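Local coordinates for membrane protein, putative (Geobacter sulfurreducens PCA, PDB 2QYB), which is a putative membrane protein of uncertain function, perhaps a transporter with phosphatase activity, represented here by its GAF domain, at residues 110-115 against 125-130; 37-42 against 57-62. One frame throughout, in Å; residues are numbered along the deposited sequence.

Contact 1 of 2, residues 110-115 against 125-130; sequences FAHIPI and ILSVFS
F110 and F129 face each other across a non-hydrogen-bonded pair, and the nearest touch is a methylene against a ring: CB of F110 lies 3.4 Å from CD1 of F129. The two rings then diverge to centroids 6.0 Å apart, planes inclined at 31°, because CG of F110 sits between its own backbone N and carbonyl carbon (chi1 70°) and its ring leads off to meet Y74 edge-to-face. H112, next on this face, brings its imidazole closer to the other strand, NE2 ending 4.0 Å from CZ of F129 with the ring planes nearly perpendicular, at 82°. Together the three rings make an aromatic cluster. An alanine in place of F129 would probably open a gap beside CB of F110 and leave the H112 imidazole freer to turn. The two strands form the 109-115/124-130 beta hairpin, which supplies the middle strand of the GAF domain's antiparallel sheet and its neighbour. Four backbone bonds zip it together, in pairs at A111/V128 and I113/L126; V128 N to A111 O, 2.9 Å, is nearly straight. On the face packed against helix 139-158, I113 and L126 run side by side, CD1 of I113 4.1 Å from CG of L126. Back on the aromatic face, I125 folds its CD1 over the proline backbone, 3.6 Å from CA of P114.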
loop_
_atom_site.group_PDB
_atom_site.type_symbol
_atom_site.label_atom_id
_atom_site.label_comp_id
_atom_site.label_asym_id
_atom_site.label_seq_id
_atom_site.Cartn_x
_atom_site.Cartn_y
_atom_site.Cartn_z
ATOM N N PHE A 110 -11.230 13.762 14.609
ATOM C CA PHE A 110 -11.271 12.437 13.972
ATOM C C PHE A 110 -12.662 11.872 13.831
ATOM O O PHE A 110 -13.607 12.387 14.416
ATOM C CB PHE A 110 -10.327 11.406 14.660
ATOM C CG PHE A 110 -10.781 10.973 16.021
ATOM C CD1 PHE A 110 -11.680 9.923 16.166
ATOM C CD2 PHE A 110 -10.325 11.625 17.152
ATOM C CE1 PHE A 110 -12.126 9.535 17.423
ATOM C CE2 PHE A 110 -10.744 11.230 18.407
ATOM C CZ PHE A 110 -11.651 10.180 18.544
ATOM N N ALA A 111 -12.777 10.812 13.033
ATOM C CA ALA A 111 -14.072 10.137 12.773
ATOM C C ALA A 111 -13.863 8.656 12.457
ATOM O O ALA A 111 -12.859 8.296 11.853
ATOM C CB ALA A 111 -14.819 10.815 11.626
ATOM N N HIS A 112 -14.794 7.814 12.924
ATOM C CA HIS A 112 -14.855 6.398 12.568
ATOM C C HIS A 112 -16.197 6.083 11.914
ATOM O O HIS A 112 -17.238 6.336 12.489
ATOM C CB HIS A 112 -14.613 5.511 13.797
ATOM C CG HIS A 112 -13.255 5.682 14.398
ATOM N ND1 HIS A 112 -13.030 6.361 15.581
ATOM C CD2 HIS A 112 -12.046 5.263 13.974
ATOM C CE1 HIS A 112 -11.739 6.345 15.861
ATOM N NE2 HIS A 112 -11.119 5.678 14.904
ATOM N N ILE A 113 -16.143 5.497 10.713
ATOM C CA ILE A 113 -17.300 5.308 9.861
ATOM C C ILE A 113 -17.398 3.854 9.503
ATOM O O ILE A 113 -16.474 3.302 8.901
ATOM C CB ILE A 113 -17.189 6.126 8.554
ATOM C CG1 ILE A 113 -16.971 7.623 8.873
ATOM C CG2 ILE A 113 -18.427 5.878 7.632
ATOM C CD1 ILE A 113 -15.556 8.042 8.522
ATOM N N PRO A 114 -18.532 3.218 9.841
ATOM C CA PRO A 114 -18.687 1.804 9.513
ATOM C C PRO A 114 -18.685 1.563 8.015
ATOM O O PRO A 114 -19.130 2.432 7.214
ATOM C CB PRO A 114 -20.050 1.442 10.127
ATOM C CG PRO A 114 -20.322 2.468 11.124
ATOM C CD PRO A 114 -19.724 3.736 10.521
ATOM N N ILE A 115 -18.135 0.418 7.631
ATOM C CA ILE A 115 -18.088 0.024 6.220
ATOM C C ILE A 115 -19.068 -1.156 6.095
ATOM O O ILE A 115 -18.839 -2.247 6.629
ATOM C CB ILE A 115 -16.683 -0.333 5.761
ATOM C CG1 ILE A 115 -15.754 0.876 5.794
ATOM C CG2 ILE A 115 -16.706 -0.948 4.339
ATOM C CD1 ILE A 115 -14.283 0.469 5.472
ATOM N N ILE A 125 -14.153 -0.662 9.309
ATOM C CA ILE A 125 -14.199 0.747 9.697
ATOM C C ILE A 125 -13.273 1.621 8.810
ATOM O O ILE A 125 -12.161 1.279 8.545
ATOM C CB ILE A 125 -13.804 0.919 11.177
ATOM C CG1 ILE A 125 -14.857 0.240 12.082
ATOM C CG2 ILE A 125 -13.728 2.373 11.558
ATOM C CD1 ILE A 125 -16.296 0.882 12.052
ATOM N N LEU A 126 -13.786 2.737 8.354
ATOM C CA LEU A 126 -13.006 3.763 7.760
ATOM C C LEU A 126 -12.764 4.796 8.854
ATOM O O LEU A 126 -13.712 5.375 9.327
ATOM C CB LEU A 126 -13.774 4.390 6.568
ATOM C CG LEU A 126 -13.224 5.705 6.028
ATOM C CD1 LEU A 126 -11.763 5.485 5.521
ATOM C CD2 LEU A 126 -14.173 6.409 4.962
ATOM N N SER A 127 -11.503 4.990 9.255
ATOM C CA SER A 127 -11.108 5.934 10.314
ATOM C C SER A 127 -10.339 7.066 9.679
ATOM O O SER A 127 -9.445 6.812 8.886
ATOM C CB SER A 127 -10.188 5.263 11.356
ATOM O OG SER A 127 -10.697 3.991 11.794
ATOM N N VAL A 128 -10.638 8.306 10.037
ATOM C CA VAL A 128 -9.930 9.462 9.455
ATOM C C VAL A 128 -9.564 10.516 10.493
ATOM O O VAL A 128 -10.303 10.785 11.422
ATOM C CB VAL A 128 -10.782 10.121 8.342
ATOM C CG1 VAL A 128 -11.110 9.095 7.266
ATOM C CG2 VAL A 128 -12.095 10.680 8.900
ATOM N N PHE A 129 -8.435 11.165 10.281
ATOM C CA PHE A 129 -7.838 12.038 11.292
ATOM C C PHE A 129 -7.277 13.280 10.633
ATOM O O PHE A 129 -6.634 13.193 9.628
ATOM C CB PHE A 129 -6.689 11.299 11.972
ATOM C CG PHE A 129 -7.071 9.967 12.520
ATOM C CD1 PHE A 129 -7.414 9.832 13.904
ATOM C CD2 PHE A 129 -7.079 8.831 11.690
ATOM C CE1 PHE A 129 -7.755 8.614 14.423
ATOM C CE2 PHE A 129 -7.425 7.622 12.203
ATOM C CZ PHE A 129 -7.773 7.495 13.573
ATOM N N SER A 130 -7.540 14.431 11.200
ATOM C CA SER A 130 -6.852 15.657 10.822
ATOM C C SER A 130 -5.923 16.113 11.977
ATOM O O SER A 130 -6.357 16.242 13.094
ATOM C CB SER A 130 -7.870 16.752 10.512
ATOM O OG SER A 130 -7.241 18.003 10.305
#

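Contact 2 of 2, residues 37-42 against 57-62; sequences LAVIRL and KGIAGI
L37 begins the strand by laying its isobutyl group against the K57-G58 backbone. With CG anti to the backbone N (chi1 179°), the branch reaches across: L37 CD1 comes 3.8 Å from K57 O, and L37 CD2 lies 4.0 Å from G58 C. The methyls only pack against that K57 oxygen; its hydrogen bond comes from R131 NH2. G58 suits the place: its positive phi of 120° would jam a side chain against the preceding carbonyl, and a CB would also crowd CD2 of L37. Two residues on, V39 points to the same side and meets the tip of I59, V39 CG2 lying 3.5 Å from I59 CD1, with V39 CG1 a little farther off at 4.1 Å. The carbonyls of A63 and K65, farther along the same loop, hold NH2 of R41. I59 sits in a type I beta turn from G58 to G61, closed by G61 N to G58 O at 3.0 Å. The whole is a loop leaving strand 49-56 and folding over one face of the antiparallel sheet of a GAF domain, on the way to helix 74-81.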
loop_
_atom_site.group_PDB
_atom_site.type_symbol
_atom_site.label_atom_id
_atom_site.label_comp_id
_atom_site.label_asym_id
_atom_site.label_seq_id
_atom_site.Cartn_x
_atom_site.Cartn_y
_atom_site.Cartn_z
ATOM N N LEU A 37 -4.526 11.638 7.939
ATOM C CA LEU A 37 -4.379 10.176 7.985
ATOM C C LEU A 37 -5.747 9.566 7.799
ATOM O O LEU A 37 -6.725 10.156 8.226
ATOM C CB LEU A 37 -3.746 9.726 9.307
ATOM C CG LEU A 37 -3.544 8.215 9.536
ATOM C CD1 LEU A 37 -2.536 7.535 8.589
ATOM C CD2 LEU A 37 -3.101 8.019 10.999
ATOM N N ALA A 38 -5.777 8.417 7.113
ATOM C CA ALA A 38 -6.977 7.657 6.843
ATOM C C ALA A 38 -6.592 6.189 6.911
ATOM O O ALA A 38 -5.573 5.802 6.378
ATOM C CB ALA A 38 -7.581 8.006 5.429
ATOM N N VAL A 39 -7.429 5.372 7.528
ATOM C CA VAL A 39 -7.151 3.953 7.675
ATOM C C VAL A 39 -8.441 3.195 7.318
ATOM O O VAL A 39 -9.517 3.619 7.689
ATOM C CB VAL A 39 -6.634 3.579 9.141
ATOM C CG1 VAL A 39 -6.168 2.164 9.217
ATOM C CG2 VAL A 39 -5.509 4.494 9.606
ATOM N N ILE A 40 -8.324 2.120 6.543
ATOM C CA ILE A 40 -9.404 1.119 6.401
ATOM C C ILE A 40 -8.990 -0.148 7.205
ATOM O O ILE A 40 -7.889 -0.655 7.038
ATOM C CB ILE A 40 -9.646 0.744 4.924
ATOM C CG1 ILE A 40 -10.268 1.913 4.167
ATOM C CG2 ILE A 40 -10.524 -0.506 4.796
ATOM C CD1 ILE A 40 -10.011 1.867 2.665
ATOM N N ARG A 41 -9.875 -0.621 8.073
ATOM C CA ARG A 41 -9.745 -1.918 8.694
ATOM C C ARG A 41 -10.887 -2.821 8.220
ATOM O O ARG A 41 -12.019 -2.351 8.043
ATOM C CB ARG A 41 -9.799 -1.817 10.216
ATOM C CG ARG A 41 -8.696 -0.988 10.783
ATOM C CD ARG A 41 -8.794 -0.989 12.287
ATOM N NE ARG A 41 -7.598 -0.418 12.904
ATOM C CZ ARG A 41 -7.315 0.888 12.949
ATOM N NH1 ARG A 41 -8.111 1.797 12.390
ATOM N NH2 ARG A 41 -6.207 1.301 13.535
ATOM N N LEU A 42 -10.572 -4.111 8.049
ATOM C CA LEU A 42 -11.560 -5.127 7.712
ATOM C C LEU A 42 -11.491 -6.252 8.724
ATOM O O LEU A 42 -10.429 -6.586 9.226
ATOM C CB LEU A 42 -11.338 -5.662 6.287
ATOM C CG LEU A 42 -11.402 -4.614 5.161
ATOM C CD1 LEU A 42 -11.093 -5.162 3.708
ATOM C CD2 LEU A 42 -12.726 -3.867 5.201
ATOM N N LYS A 57 0.661 9.891 7.082
ATOM C CA LYS A 57 1.650 9.432 8.056
ATOM C C LYS A 57 1.032 9.348 9.442
ATOM O O LYS A 57 0.089 10.038 9.724
ATOM C CB LYS A 57 2.903 10.336 8.029
ATOM C CG LYS A 57 2.655 11.836 7.741
ATOM C CD LYS A 57 3.957 12.643 7.732
ATOM C CE LYS A 57 3.769 14.034 8.353
ATOM N NZ LYS A 57 4.640 15.064 7.705
ATOM N N GLY A 58 1.561 8.462 10.281
ATOM C CA GLY A 58 1.000 8.133 11.603
ATOM C C GLY A 58 0.609 6.669 11.809
ATOM O O GLY A 58 0.240 6.279 12.918
ATOM N N ILE A 59 0.667 5.837 10.767
ATOM C CA ILE A 59 0.291 4.417 10.944
ATOM C C ILE A 59 1.184 3.641 11.948
ATOM O O ILE A 59 0.755 2.623 12.520
ATOM C CB ILE A 59 0.283 3.639 9.594
ATOM C CG1 ILE A 59 -0.860 2.582 9.574
ATOM C CG2 ILE A 59 1.714 3.002 9.273
ATOM C CD1 ILE A 59 -2.261 3.156 9.652
ATOM N N ALA A 60 2.415 4.115 12.154
ATOM C CA ALA A 60 3.346 3.474 13.070
ATOM C C ALA A 60 3.108 3.910 14.539
ATOM O O ALA A 60 3.812 3.447 15.444
ATOM C CB ALA A 60 4.808 3.755 12.628
ATOM N N GLY A 61 2.121 4.793 14.754
ATOM C CA GLY A 61 1.719 5.233 16.107
ATOM C C GLY A 61 0.275 4.891 16.512
ATOM O O GLY A 61 -0.239 3.806 16.187
ATOM N N ILE A 62 -0.354 5.839 17.223
ATOM C CA ILE A 62 -1.568 5.617 18.037
ATOM C C ILE A 62 -2.780 5.162 17.234
ATOM O O ILE A 62 -3.573 4.328 17.702
ATOM C CB ILE A 62 -1.979 6.913 18.847
ATOM C CG1 ILE A 62 -2.729 6.561 20.129
ATOM C CG2 ILE A 62 -2.824 7.871 17.992
ATOM C CD1 ILE A 62 -1.797 6.095 21.211
#

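How the contacts relate
Strands 37-43 and 124-130 are neighbours in the one sheet, so contacts 1 and 2, with centres about 10 Å apart, join through backbone. S127 O lies 2.8 Å from V39 N, and F129 N 2.9 Å from L37 O, both probable hydrogen bonds. Side chains add to the seam: CD1 of L126 packs 3.6 Å from the carbonyl O of V39, and L37 touches F129. Along the chain contact 2 closes before contact 1 opens. The hairpin of contact 1 is buried near the middle of the domain, its centre about 3 Å from the chain centre, whereas that of contact 2 lies about 8 Å from it and the contact is partly buried.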